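Local coordinates for protein member of s1p family of ribosomal proteins (Pyrococcus furiosus, PDB 5YH1) that contains a DHH-family domain that binds manganese and probably acts as an exonuclease on nucleic acids, at residues 64-69 with 255-260; 264-269 with 301-306; 68-73 with 223-228. All blocks are in the same frame, centred on the assembly; numbering follows the deposited sequence.

Contact 1: residues 64-69 with 255-260; sequences ADTDGY and KIAEVI. With MN (manganese (II) ion), chain F.
The CA atoms of T66 and A257 come within 5.8 Å where the first turn of helix 66-86 meets the middle of helix 250-267. Residues 64-69 carry the D-x-D-G motif of the DHH family, which supplies a metal ligand. T66 does most of the touching. Its chi1 of -71° sets OG1 beside the backbone N and anti to the carbonyl carbon. That torsion brings the hydroxyl 3.6 Å from I260 CB. T66 OG1 also lies 3.0 Å from A257 O, while its hydrogen-bond partner is OD1 of D261, one turn further along the helix. The methyl CG2 of T66 packs 4.0 Å from A257 CB. The T66 and I260 side chains cross at about a right angle. I260 CG2 also reaches Y69 CB, 4.4 Å away, in a looser apolar contact. Replacing T66 by an alanine is likely to leave D261 without its hydroxyl partner and to open a gap against A257 and I260. The I260 side chain also packs on I276 and I279.

D65 sits at the N-cap of helix 66-86. Its OD1 accepts from G68 N at 3.0 Å and 161°, with the N-H approaching nearly along the C-O axis. This capping bond closes the helix start and limits the rotation of the carboxylate. The second oxygen, D65 OD2, probably accepts from a manganese-bound water 2.7 Å away, which makes D65 a likely second-shell residue of the site. D67 is a first-shell ligand, together with D137, H163 and D229. Its carboxylate is also held by T198 and by the backbone N-H groups of A199 and G200. D67 OD2 binds the manganese directly at 2.1 Å.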
ATOM      1  N   ALA A  64      10.838  11.714  -7.389  1.00 23.21           N
ATOM      2  CA  ALA A  64      11.599  10.598  -6.834  1.00 24.90           C
ATOM      3  C   ALA A  64      12.650  10.045  -7.805  1.00 26.57           C
ATOM      4  O   ALA A  64      12.720   8.835  -8.026  1.00 28.73           O
ATOM      5  CB  ALA A  64      10.652   9.478  -6.401  1.00 24.76           C
ATOM      6  N   ASP A  65      13.463  10.921  -8.391  1.00 26.53           N
ATOM      7  CA  ASP A  65      14.606  10.475  -9.180  1.00 25.84           C
ATOM      8  C   ASP A  65      15.874  11.179  -8.715  1.00 25.35           C
ATOM      9  O   ASP A  65      15.843  11.955  -7.749  1.00 25.36           O
ATOM     10  CB  ASP A  65      14.346  10.632 -10.685  1.00 26.20           C
ATOM     11  CG  ASP A  65      14.222  12.075 -11.131  1.00 27.90           C
ATOM     12  OD1 ASP A  65      14.304  13.020 -10.315  1.00 30.15           O
ATOM     13  OD2 ASP A  65      14.000  12.267 -12.336  1.00 29.95           O
ATOM     14  N   THR A  66      16.988  10.887  -9.374  1.00 24.51           N
ATOM     15  CA  THR A  66      18.276  11.372  -8.916  1.00 24.44           C
ATOM     16  C   THR A  66      18.284  12.893  -8.762  1.00 22.59           C
ATOM     17  O   THR A  66      18.678  13.403  -7.717  1.00 20.91           O
ATOM     18  CB  THR A  66      19.423  10.887  -9.834  1.00 25.67           C
ATOM     19  OG1 THR A  66      19.610   9.477  -9.645  1.00 27.82           O
ATOM     20  CG2 THR A  66      20.733  11.600  -9.504  1.00 25.81           C
ATOM     21  N   ASP A  67      17.816  13.600  -9.786  1.00 22.46           N
ATOM     22  CA  ASP A  67      17.794  15.075  -9.768  1.00 23.67           C
ATOM     23  C   ASP A  67      16.908  15.586  -8.628  1.00 23.64           C
ATOM     24  O   ASP A  67      17.304  16.473  -7.865  1.00 22.93           O
ATOM     25  CB  ASP A  67      17.314  15.598 -11.126  1.00 24.25           C
ATOM     26  CG  ASP A  67      17.314  17.122 -11.223  1.00 24.88           C
ATOM     27  OD1 ASP A  67      18.316  17.755 -10.835  1.00 24.67           O
ATOM     28  OD2 ASP A  67      16.300  17.681 -11.708  1.00 24.92           O
ATOM     29  N   GLY A  68      15.724  14.993  -8.490  1.00 23.82           N
ATOM     30  CA  GLY A  68      14.797  15.368  -7.416  1.00 23.05           C
ATOM     31  C   GLY A  68      15.290  15.081  -6.012  1.00 22.38           C
ATOM     32  O   GLY A  68      15.190  15.942  -5.139  1.00 22.39           O
ATOM     33  N   TYR A  69      15.815  13.876  -5.781  1.00 22.06           N
ATOM     34  CA  TYR A  69      16.382  13.537  -4.475  1.00 22.07           C
ATOM     35  C   TYR A  69      17.536  14.476  -4.166  1.00 21.85           C
ATOM     36  O   TYR A  69      17.643  15.017  -3.062  1.00 21.24           O
ATOM     37  CB  TYR A  69      16.873  12.073  -4.418  1.00 22.26           C
ATOM     38  CG  TYR A  69      15.808  11.097  -3.960  1.00 22.36           C
ATOM     39  CD1 TYR A  69      15.598  10.851  -2.614  1.00 22.50           C
ATOM     40  CD2 TYR A  69      15.013  10.427  -4.871  1.00 23.08           C
ATOM     41  CE1 TYR A  69      14.607   9.974  -2.191  1.00 22.93           C
ATOM     42  CE2 TYR A  69      14.028   9.535  -4.456  1.00 23.27           C
ATOM     43  CZ  TYR A  69      13.829   9.322  -3.118  1.00 23.05           C
ATOM     44  OH  TYR A  69      12.850   8.443  -2.702  1.00 23.56           O
ATOM     45  N   LYS A 255      27.541   6.112 -11.717  1.00 28.27           N
ATOM     46  CA  LYS A 255      27.279   4.996 -10.815  1.00 28.94           C
ATOM     47  C   LYS A 255      26.381   5.448  -9.676  1.00 27.53           C
ATOM     48  O   LYS A 255      25.431   4.750  -9.324  1.00 24.88           O
ATOM     49  CB  LYS A 255      28.579   4.452 -10.215  1.00 29.46           C
ATOM     50  CG  LYS A 255      29.495   3.683 -11.156  1.00 31.00           C
ATOM     51  CD  LYS A 255      30.730   3.261 -10.365  1.00 33.16           C
ATOM     52  CE  LYS A 255      31.518   2.141 -11.009  1.00 36.25           C
ATOM     53  NZ  LYS A 255      31.899   2.496 -12.395  1.00 38.36           N
ATOM     54  N   ILE A 256      26.710   6.606  -9.095  1.00 26.84           N
ATOM     55  CA  ILE A 256      25.894   7.211  -8.039  1.00 26.32           C
ATOM     56  C   ILE A 256      24.452   7.433  -8.507  1.00 27.39           C
ATOM     57  O   ILE A 256      23.503   7.056  -7.804  1.00 26.32           O
ATOM     58  CB  ILE A 256      26.509   8.520  -7.510  1.00 26.53           C
ATOM     59  CG1 ILE A 256      27.754   8.204  -6.682  1.00 26.98           C
ATOM     60  CG2 ILE A 256      25.509   9.285  -6.638  1.00 26.73           C
ATOM     61  CD1 ILE A 256      28.607   9.407  -6.335  1.00 27.32           C
ATOM     62  N   ALA A 257      24.280   8.028  -9.685  1.00 26.54           N
ATOM     63  CA  ALA A 257      22.934   8.252 -10.211  1.00 26.80           C
ATOM     64  C   ALA A 257      22.171   6.936 -10.405  1.00 26.69           C
ATOM     65  O   ALA A 257      20.979   6.847 -10.067  1.00 25.63           O
ATOM     66  CB  ALA A 257      22.976   9.028 -11.520  1.00 26.60           C
ATOM     67  N   GLU A 258      22.847   5.927 -10.953  1.00 26.10           N
ATOM     68  CA  GLU A 258      22.204   4.630 -11.196  1.00 26.09           C
ATOM     69  C   GLU A 258      21.830   3.955  -9.885  1.00 25.20           C
ATOM     70  O   GLU A 258      20.774   3.327  -9.787  1.00 25.67           O
ATOM     71  CB  GLU A 258      23.089   3.709 -12.034  1.00 27.76           C
ATOM     72  CG  GLU A 258      23.278   4.172 -13.480  1.00 29.12           C
ATOM     73  CD  GLU A 258      22.074   3.925 -14.382  1.00 30.25           C
ATOM     74  OE1 GLU A 258      21.066   3.331 -13.951  1.00 30.27           O
ATOM     75  OE2 GLU A 258      22.142   4.331 -15.553  1.00 32.28           O
ATOM     76  N   VAL A 259      22.689   4.091  -8.881  1.00 24.47           N
ATOM     77  CA  VAL A 259      22.407   3.558  -7.556  1.00 24.14           C
ATOM     78  C   VAL A 259      21.187   4.230  -6.922  1.00 24.39           C
ATOM     79  O   VAL A 259      20.320   3.546  -6.374  1.00 23.90           O
ATOM     80  CB  VAL A 259      23.627   3.655  -6.625  1.00 23.76           C
ATOM     81  CG1 VAL A 259      23.241   3.371  -5.184  1.00 24.37           C
ATOM     82  CG2 VAL A 259      24.711   2.677  -7.069  1.00 24.13           C
ATOM     83  N   ILE A 260      21.108   5.554  -7.004  1.00 24.74           N
ATOM     84  CA  ILE A 260      19.968   6.281  -6.422  1.00 25.20           C
ATOM     85  C   ILE A 260      18.643   5.840  -7.047  1.00 25.45           C
ATOM     86  O   ILE A 260      17.685   5.535  -6.323  1.00 24.89           O
ATOM     87  CB  ILE A 260      20.124   7.803  -6.549  1.00 25.10           C
ATOM     88  CG1 ILE A 260      21.256   8.288  -5.633  1.00 24.92           C
ATOM     89  CG2 ILE A 260      18.824   8.505  -6.178  1.00 25.32           C
ATOM     90  CD1 ILE A 260      21.749   9.684  -5.945  1.00 24.91           C
TER
HETATM   91 MN    MN F 805      14.821  16.979 -13.045  1.00 42.69          MN
HETATM   92  O   HOH W   1      14.479  14.941 -12.391  1.00 30.46           O
HETATM   93  O   HOH W   2      13.644  16.205 -14.769  1.00 34.42           O

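Contact 2: residues 264-269 with 301-306; sequences AFYWKF and KEKQEK
The phenol end of Y266 overlaps the tip of K303, which reaches across from helix 286-311. The two side chains come from opposite directions. K303 NZ donates a hydrogen bond of 2.7 Å to Y266 OH. The same nitrogen is 3.5 Å from Y266 CZ and approaches the ring obliquely. The lysine chain is extended beyond CG, with chi2, chi3 and chi4 all near 180°. This straight reach lets its ammonium span the space between two helices whose backbones stay apart. One face of the Y266 ring is covered by F265, whose CD2 sits 3.7 Å above the ring plane of Y266, over its centre.

The contact joins the last turn of helix 250-267 to the long helix 286-311, near the surface and away from the metal site. K303 NZ is also hydrogen-bonded to H262 NE2 and to a glycerol, probably from the crystallisation liquor. L113 of the second subunit packs on Y266. The one bond across this contact is charge-assisted, from the lysine ammonium to the phenol oxygen; the positive charge would probably lower the pKa of Y266.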
ATOM      1  N   ALA A 264      15.845   3.898  -4.900  1.00 25.38           N
ATOM      2  CA  ALA A 264      14.581   4.635  -4.733  1.00 26.21           C
ATOM      3  C   ALA A 264      13.380   3.880  -5.304  1.00 26.69           C
ATOM      4  O   ALA A 264      12.258   4.057  -4.837  1.00 28.38           O
ATOM      5  CB  ALA A 264      14.668   6.025  -5.350  1.00 25.65           C
ATOM      6  N   PHE A 265      13.612   3.072  -6.328  1.00 27.16           N
ATOM      7  CA  PHE A 265      12.587   2.179  -6.851  1.00 27.62           C
ATOM      8  C   PHE A 265      12.078   1.236  -5.754  1.00 27.34           C
ATOM      9  O   PHE A 265      10.880   0.997  -5.644  1.00 24.89           O
ATOM     10  CB  PHE A 265      13.137   1.375  -8.043  1.00 28.07           C
ATOM     11  CG  PHE A 265      12.172   0.356  -8.589  1.00 28.82           C
ATOM     12  CD1 PHE A 265      11.270   0.699  -9.586  1.00 29.51           C
ATOM     13  CD2 PHE A 265      12.171  -0.951  -8.107  1.00 28.23           C
ATOM     14  CE1 PHE A 265      10.379  -0.241 -10.090  1.00 29.50           C
ATOM     15  CE2 PHE A 265      11.273  -1.890  -8.597  1.00 28.72           C
ATOM     16  CZ  PHE A 265      10.378  -1.534  -9.590  1.00 28.66           C
ATOM     17  N   TYR A 266      12.990   0.723  -4.934  1.00 27.01           N
ATOM     18  CA  TYR A 266      12.628  -0.250  -3.911  1.00 27.67           C
ATOM     19  C   TYR A 266      12.116   0.363  -2.608  1.00 29.60           C
ATOM     20  O   TYR A 266      11.268  -0.240  -1.952  1.00 30.82           O
ATOM     21  CB  TYR A 266      13.788  -1.210  -3.637  1.00 27.59           C
ATOM     22  CG  TYR A 266      14.041  -2.169  -4.778  1.00 26.95           C
ATOM     23  CD1 TYR A 266      13.248  -3.311  -4.958  1.00 26.48           C
ATOM     24  CD2 TYR A 266      15.061  -1.932  -5.687  1.00 27.09           C
ATOM     25  CE1 TYR A 266      13.483  -4.188  -6.011  1.00 26.86           C
ATOM     26  CE2 TYR A 266      15.304  -2.807  -6.734  1.00 27.37           C
ATOM     27  CZ  TYR A 266      14.521  -3.929  -6.893  1.00 27.46           C
ATOM     28  OH  TYR A 266      14.791  -4.776  -7.945  1.00 28.32           O
ATOM     29  N   TRP A 267      12.600   1.539  -2.215  1.00 29.15           N
ATOM     30  CA  TRP A 267      12.079   2.140  -0.994  1.00 29.39           C
ATOM     31  C   TRP A 267      10.815   2.984  -1.230  1.00 31.25           C
ATOM     32  O   TRP A 267      10.199   3.426  -0.275  1.00 28.98           O
ATOM     33  CB  TRP A 267      13.163   2.879  -0.187  1.00 29.20           C
ATOM     34  CG  TRP A 267      13.699   4.171  -0.719  1.00 28.99           C
ATOM     35  CD1 TRP A 267      12.981   5.233  -1.177  1.00 30.44           C
ATOM     36  CD2 TRP A 267      15.079   4.574  -0.761  1.00 28.79           C
ATOM     37  NE1 TRP A 267      13.829   6.259  -1.550  1.00 31.22           N
ATOM     38  CE2 TRP A 267      15.121   5.882  -1.303  1.00 29.33           C
ATOM     39  CE3 TRP A 267      16.282   3.955  -0.410  1.00 28.42           C
ATOM     40  CZ2 TRP A 267      16.318   6.574  -1.510  1.00 28.71           C
ATOM     41  CZ3 TRP A 267      17.476   4.652  -0.613  1.00 27.83           C
ATOM     42  CH2 TRP A 267      17.481   5.942  -1.161  1.00 28.15           C
ATOM     43  N   LYS A 268      10.467   3.220  -2.497  1.00 34.81           N
ATOM     44  CA  LYS A 268       9.145   3.735  -2.904  1.00 39.40           C
ATOM     45  C   LYS A 268       8.735   5.080  -2.254  1.00 39.44           C
ATOM     46  O   LYS A 268       9.300   6.126  -2.574  1.00 38.00           O
ATOM     47  CB  LYS A 268       8.072   2.658  -2.662  1.00 43.23           C
ATOM     48  CG  LYS A 268       8.057   1.532  -3.686  1.00 47.20           C
ATOM     49  CD  LYS A 268       7.123   0.396  -3.266  1.00 51.01           C
ATOM     50  CE  LYS A 268       5.645   0.790  -3.259  1.00 55.91           C
ATOM     51  NZ  LYS A 268       4.948   0.526  -4.554  1.00 60.02           N
ATOM     52  N   PHE A 269       7.780   5.046  -1.325  1.00 39.91           N
ATOM     53  CA  PHE A 269       7.239   6.270  -0.731  1.00 40.75           C
ATOM     54  C   PHE A 269       8.091   6.756   0.441  1.00 37.24           C
ATOM     55  O   PHE A 269       7.942   7.891   0.896  1.00 35.83           O
ATOM     56  CB  PHE A 269       5.793   6.053  -0.269  1.00 46.05           C
ATOM     57  CG  PHE A 269       4.884   5.502  -1.339  1.00 50.87           C
ATOM     58  CD1 PHE A 269       4.563   6.266  -2.463  1.00 52.13           C
ATOM     59  CD2 PHE A 269       4.337   4.217  -1.219  1.00 54.99           C
ATOM     60  CE1 PHE A 269       3.723   5.763  -3.449  1.00 54.53           C
ATOM     61  CE2 PHE A 269       3.496   3.707  -2.203  1.00 57.06           C
ATOM     62  CZ  PHE A 269       3.191   4.481  -3.320  1.00 57.67           C
ATOM     63  N   LYS A 301      24.147  -2.933 -12.436  1.00 30.30           N
ATOM     64  CA  LYS A 301      24.676  -3.152 -13.766  1.00 30.99           C
ATOM     65  C   LYS A 301      24.300  -4.523 -14.288  1.00 29.77           C
ATOM     66  O   LYS A 301      23.959  -4.671 -15.460  1.00 28.85           O
ATOM     67  CB  LYS A 301      26.200  -3.007 -13.757  1.00 33.74           C
ATOM     68  CG  LYS A 301      26.853  -3.252 -15.102  1.00 37.21           C
ATOM     69  CD  LYS A 301      28.367  -3.196 -14.983  1.00 42.93           C
ATOM     70  CE  LYS A 301      29.008  -3.068 -16.354  1.00 46.47           C
ATOM     71  NZ  LYS A 301      30.431  -3.494 -16.341  1.00 50.42           N
ATOM     72  N   GLU A 302      24.391  -5.532 -13.432  1.00 29.60           N
ATOM     73  CA  GLU A 302      24.068  -6.888 -13.846  1.00 32.11           C
ATOM     74  C   GLU A 302      22.584  -7.033 -14.195  1.00 29.69           C
ATOM     75  O   GLU A 302      22.244  -7.687 -15.182  1.00 28.01           O
ATOM     76  CB  GLU A 302      24.459  -7.899 -12.767  1.00 36.39           C
ATOM     77  CG  GLU A 302      24.320  -9.348 -13.216  1.00 41.84           C
ATOM     78  CD  GLU A 302      24.714 -10.332 -12.132  1.00 48.17           C
ATOM     79  OE1 GLU A 302      24.211 -10.214 -10.993  1.00 54.53           O
ATOM     80  OE2 GLU A 302      25.530 -11.230 -12.416  1.00 56.01           O
ATOM     81  N   LYS A 303      21.702  -6.426 -13.405  1.00 28.38           N
ATOM     82  CA  LYS A 303      20.269  -6.451 -13.730  1.00 28.92           C
ATOM     83  C   LYS A 303      19.985  -5.825 -15.084  1.00 28.17           C
ATOM     84  O   LYS A 303      19.225  -6.371 -15.877  1.00 27.71           O
ATOM     85  CB  LYS A 303      19.444  -5.703 -12.695  1.00 30.00           C
ATOM     86  CG  LYS A 303      19.297  -6.415 -11.372  1.00 31.53           C
ATOM     87  CD  LYS A 303      18.410  -5.589 -10.459  1.00 32.23           C
ATOM     88  CE  LYS A 303      18.382  -6.171  -9.066  1.00 32.09           C
ATOM     89  NZ  LYS A 303      17.337  -5.533  -8.220  1.00 31.93           N
ATOM     90  N   GLN A 304      20.591  -4.673 -15.351  1.00 28.63           N
ATOM     91  CA  GLN A 304      20.368  -4.001 -16.633  1.00 29.03           C
ATOM     92  C   GLN A 304      20.865  -4.842 -17.808  1.00 29.72           C
ATOM     93  O   GLN A 304      20.169  -4.973 -18.808  1.00 29.92           O
ATOM     94  CB  GLN A 304      21.005  -2.612 -16.638  1.00 29.12           C
ATOM     95  CG  GLN A 304      20.321  -1.643 -15.684  1.00 30.05           C
ATOM     96  CD  GLN A 304      20.859  -0.225 -15.779  1.00 30.19           C
ATOM     97  OE1 GLN A 304      21.565   0.112 -16.715  1.00 31.25           O
ATOM     98  NE2 GLN A 304      20.519   0.609 -14.808  1.00 30.78           N
ATOM     99  N   GLU A 305      22.057  -5.424 -17.682  1.00 30.81           N
ATOM    100  CA  GLU A 305      22.608  -6.271 -18.744  1.00 32.29           C
ATOM    101  C   GLU A 305      21.766  -7.513 -18.996  1.00 30.95           C
ATOM    102  O   GLU A 305      21.539  -7.888 -20.145  1.00 30.74           O
ATOM    103  CB  GLU A 305      24.039  -6.696 -18.410  1.00 33.75           C
ATOM    104  CG  GLU A 305      25.023  -5.557 -18.535  1.00 37.05           C
ATOM    105  CD  GLU A 305      26.415  -5.911 -18.053  1.00 40.18           C
ATOM    106  OE1 GLU A 305      26.585  -6.895 -17.295  1.00 41.98           O
ATOM    107  OE2 GLU A 305      27.345  -5.179 -18.434  1.00 45.70           O
ATOM    108  N   LYS A 306      21.319  -8.145 -17.915  1.00 31.18           N
ATOM    109  CA  LYS A 306      20.471  -9.338 -17.999  1.00 32.33           C
ATOM    110  C   LYS A 306      19.168  -9.020 -18.714  1.00 30.35           C
ATOM    111  O   LYS A 306      18.771  -9.727 -19.636  1.00 29.61           O
ATOM    112  CB  LYS A 306      20.124  -9.868 -16.600  1.00 34.53           C
ATOM    113  CG  LYS A 306      20.569 -11.288 -16.322  1.00 37.62           C
ATOM    114  CD  LYS A 306      21.978 -11.322 -15.736  1.00 38.67           C
TER

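Contact 3: residues 68-73 with 223-228; sequences GYTAGV and AIAGTG
T70 meets I224 and A225 where helix 66-86 lies beside helix 221-229, and the CA atoms of T70 and A225 are 5.9 Å apart. A223 is the first residue of 223-228. Its side chain turns away from T70 and packs on L240 and A243. Its carbonyl has work within the helix. A223 O accepts from T227 OG1 at 2.7 Å, with a C=O...O angle of 154° and the donor tilted 24° from the carbonyl plane. T227 N reaches A223 O from the opposite face, at 3.1 Å. Two bonds therefore grip one oxygen.

I224 comes next. Its CG2 branch lies 3.9 Å from T70 OG1, and the two side chains cross at about a right angle. This is van der Waals contact, because the T70 hydroxyl is bonded to T66 O one turn back in its own helix. With chi1 at -55°, OG1 stands beside the backbone N, and this position serves that bond. The same torsion puts the methyl CG2 of T70 anti to the backbone N.

A225 takes up that methyl. A225 CB is 4.0 Å from T70 CG2, and T70 CB lies at about the same distance. This close helix pair belongs to the DHH N-terminal domain, and it lies beside the manganese site. A225 also packs against the carboxylate of D67, a metal ligand. Its methyl thus touches both T70 and the first-shell ligand D67.

The rest of the T227 side chain packs on F236, L253 and K254. G228 has no side chain. Its CA instead packs against the methyl of T66, directly before the metal ligand D229.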
ATOM      1  N   GLY A  68      15.724  14.993  -8.490  1.00 23.82           N
ATOM      2  CA  GLY A  68      14.797  15.368  -7.416  1.00 23.05           C
ATOM      3  C   GLY A  68      15.290  15.081  -6.012  1.00 22.38           C
ATOM      4  O   GLY A  68      15.190  15.942  -5.139  1.00 22.39           O
ATOM      5  N   TYR A  69      15.815  13.876  -5.781  1.00 22.06           N
ATOM      6  CA  TYR A  69      16.382  13.537  -4.475  1.00 22.07           C
ATOM      7  C   TYR A  69      17.536  14.476  -4.166  1.00 21.85           C
ATOM      8  O   TYR A  69      17.643  15.017  -3.062  1.00 21.24           O
ATOM      9  CB  TYR A  69      16.873  12.073  -4.418  1.00 22.26           C
ATOM     10  CG  TYR A  69      15.808  11.097  -3.960  1.00 22.36           C
ATOM     11  CD1 TYR A  69      15.598  10.851  -2.614  1.00 22.50           C
ATOM     12  CD2 TYR A  69      15.013  10.427  -4.871  1.00 23.08           C
ATOM     13  CE1 TYR A  69      14.607   9.974  -2.191  1.00 22.93           C
ATOM     14  CE2 TYR A  69      14.028   9.535  -4.456  1.00 23.27           C
ATOM     15  CZ  TYR A  69      13.829   9.322  -3.118  1.00 23.05           C
ATOM     16  OH  TYR A  69      12.850   8.443  -2.702  1.00 23.56           O
ATOM     17  N   THR A  70      18.413  14.666  -5.142  1.00 22.05           N
ATOM     18  CA  THR A  70      19.574  15.534  -4.925  1.00 23.14           C
ATOM     19  C   THR A  70      19.128  16.945  -4.529  1.00 22.46           C
ATOM     20  O   THR A  70      19.638  17.525  -3.571  1.00 22.16           O
ATOM     21  CB  THR A  70      20.480  15.563  -6.166  1.00 22.86           C
ATOM     22  OG1 THR A  70      20.844  14.225  -6.499  1.00 22.71           O
ATOM     23  CG2 THR A  70      21.740  16.358  -5.895  1.00 23.62           C
ATOM     24  N   ALA A  71      18.140  17.467  -5.246  1.00 23.27           N
ATOM     25  CA  ALA A  71      17.591  18.795  -4.971  1.00 23.31           C
ATOM     26  C   ALA A  71      16.977  18.858  -3.581  1.00 23.64           C
ATOM     27  O   ALA A  71      17.256  19.773  -2.806  1.00 24.21           O
ATOM     28  CB  ALA A  71      16.553  19.155  -6.019  1.00 24.00           C
ATOM     29  N   GLY A  72      16.159  17.867  -3.252  1.00 23.82           N
ATOM     30  CA  GLY A  72      15.530  17.826  -1.942  1.00 23.54           C
ATOM     31  C   GLY A  72      16.533  17.748  -0.816  1.00 23.89           C
ATOM     32  O   GLY A  72      16.393  18.444   0.205  1.00 23.61           O
ATOM     33  N   VAL A  73      17.555  16.911  -0.992  1.00 23.86           N
ATOM     34  CA  VAL A  73      18.552  16.719   0.064  1.00 25.24           C
ATOM     35  C   VAL A  73      19.449  17.953   0.195  1.00 24.63           C
ATOM     36  O   VAL A  73      19.837  18.318   1.301  1.00 25.14           O
ATOM     37  CB  VAL A  73      19.379  15.421  -0.142  1.00 25.70           C
ATOM     38  CG1 VAL A  73      20.498  15.317   0.884  1.00 25.86           C
ATOM     39  CG2 VAL A  73      18.468  14.216  -0.038  1.00 25.97           C
ATOM     40  N   ALA A 223      26.547  18.400  -9.792  1.00 23.29           N
ATOM     41  CA  ALA A 223      27.151  17.447 -10.718  1.00 23.48           C
ATOM     42  C   ALA A 223      26.415  16.115 -10.722  1.00 22.91           C
ATOM     43  O   ALA A 223      26.226  15.515 -11.780  1.00 23.26           O
ATOM     44  CB  ALA A 223      28.623  17.230 -10.375  1.00 24.00           C
ATOM     45  N   ILE A 224      26.012  15.649  -9.542  1.00 23.00           N
ATOM     46  CA  ILE A 224      25.223  14.409  -9.428  1.00 23.25           C
ATOM     47  C   ILE A 224      23.855  14.589 -10.102  1.00 23.24           C
ATOM     48  O   ILE A 224      23.448  13.777 -10.932  1.00 23.20           O
ATOM     49  CB  ILE A 224      25.075  13.970  -7.950  1.00 23.12           C
ATOM     50  CG1 ILE A 224      26.434  13.578  -7.377  1.00 23.29           C
ATOM     51  CG2 ILE A 224      24.150  12.769  -7.832  1.00 23.43           C
ATOM     52  CD1 ILE A 224      26.467  13.379  -5.881  1.00 23.31           C
ATOM     53  N   ALA A 225      23.178  15.688  -9.780  1.00 23.73           N
ATOM     54  CA  ALA A 225      21.847  15.973 -10.326  1.00 23.69           C
ATOM     55  C   ALA A 225      21.860  16.061 -11.842  1.00 24.96           C
ATOM     56  O   ALA A 225      21.021  15.443 -12.512  1.00 24.58           O
ATOM     57  CB  ALA A 225      21.307  17.258  -9.728  1.00 24.10           C
ATOM     58  N   GLY A 226      22.828  16.812 -12.382  1.00 25.15           N
ATOM     59  CA  GLY A 226      22.990  16.949 -13.836  1.00 24.04           C
ATOM     60  C   GLY A 226      23.308  15.645 -14.540  1.00 24.13           C
ATOM     61  O   GLY A 226      22.875  15.419 -15.668  1.00 23.70           O
ATOM     62  N   THR A 227      24.069  14.781 -13.872  1.00 24.33           N
ATOM     63  CA  THR A 227      24.341  13.447 -14.399  1.00 25.00           C
ATOM     64  C   THR A 227      23.044  12.651 -14.466  1.00 25.56           C
ATOM     65  O   THR A 227      22.722  12.065 -15.495  1.00 25.41           O
ATOM     66  CB  THR A 227      25.392  12.710 -13.547  1.00 25.01           C
ATOM     67  OG1 THR A 227      26.598  13.486 -13.516  1.00 23.75           O
ATOM     68  CG2 THR A 227      25.682  11.333 -14.115  1.00 25.05           C
ATOM     69  N   GLY A 228      22.278  12.671 -13.382  1.00 26.85           N
ATOM     70  CA  GLY A 228      20.980  11.990 -13.355  1.00 26.13           C
ATOM     71  C   GLY A 228      20.057  12.396 -14.487  1.00 26.30           C
ATOM     72  O   GLY A 228      19.484  11.544 -15.159  1.00 24.93           O
TER

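In the fold
After two N-terminal helices the chain passes strand 58-63 and enters helix 66-86, where contacts 1 and 3 both start. Contact 3 closes first, about 150 residues later, when helix 221-229 packs on helix 66-86. Contact 1 closes a larger loop on helix 250-267, and contact 3 nests within it; the two share G68 and Y69. Contact 2 follows in series, opening near the end of helix 250-267 and closing on helix 286-311 after a short excursion. A probable hydrogen bond between Y69 and W267 ties contacts 1 and 3 to contact 2, and another, between E258 and Q304, ties contact 1 to it. Together the contacts link the parallel-sheet domain and its manganese site to the helices that follow.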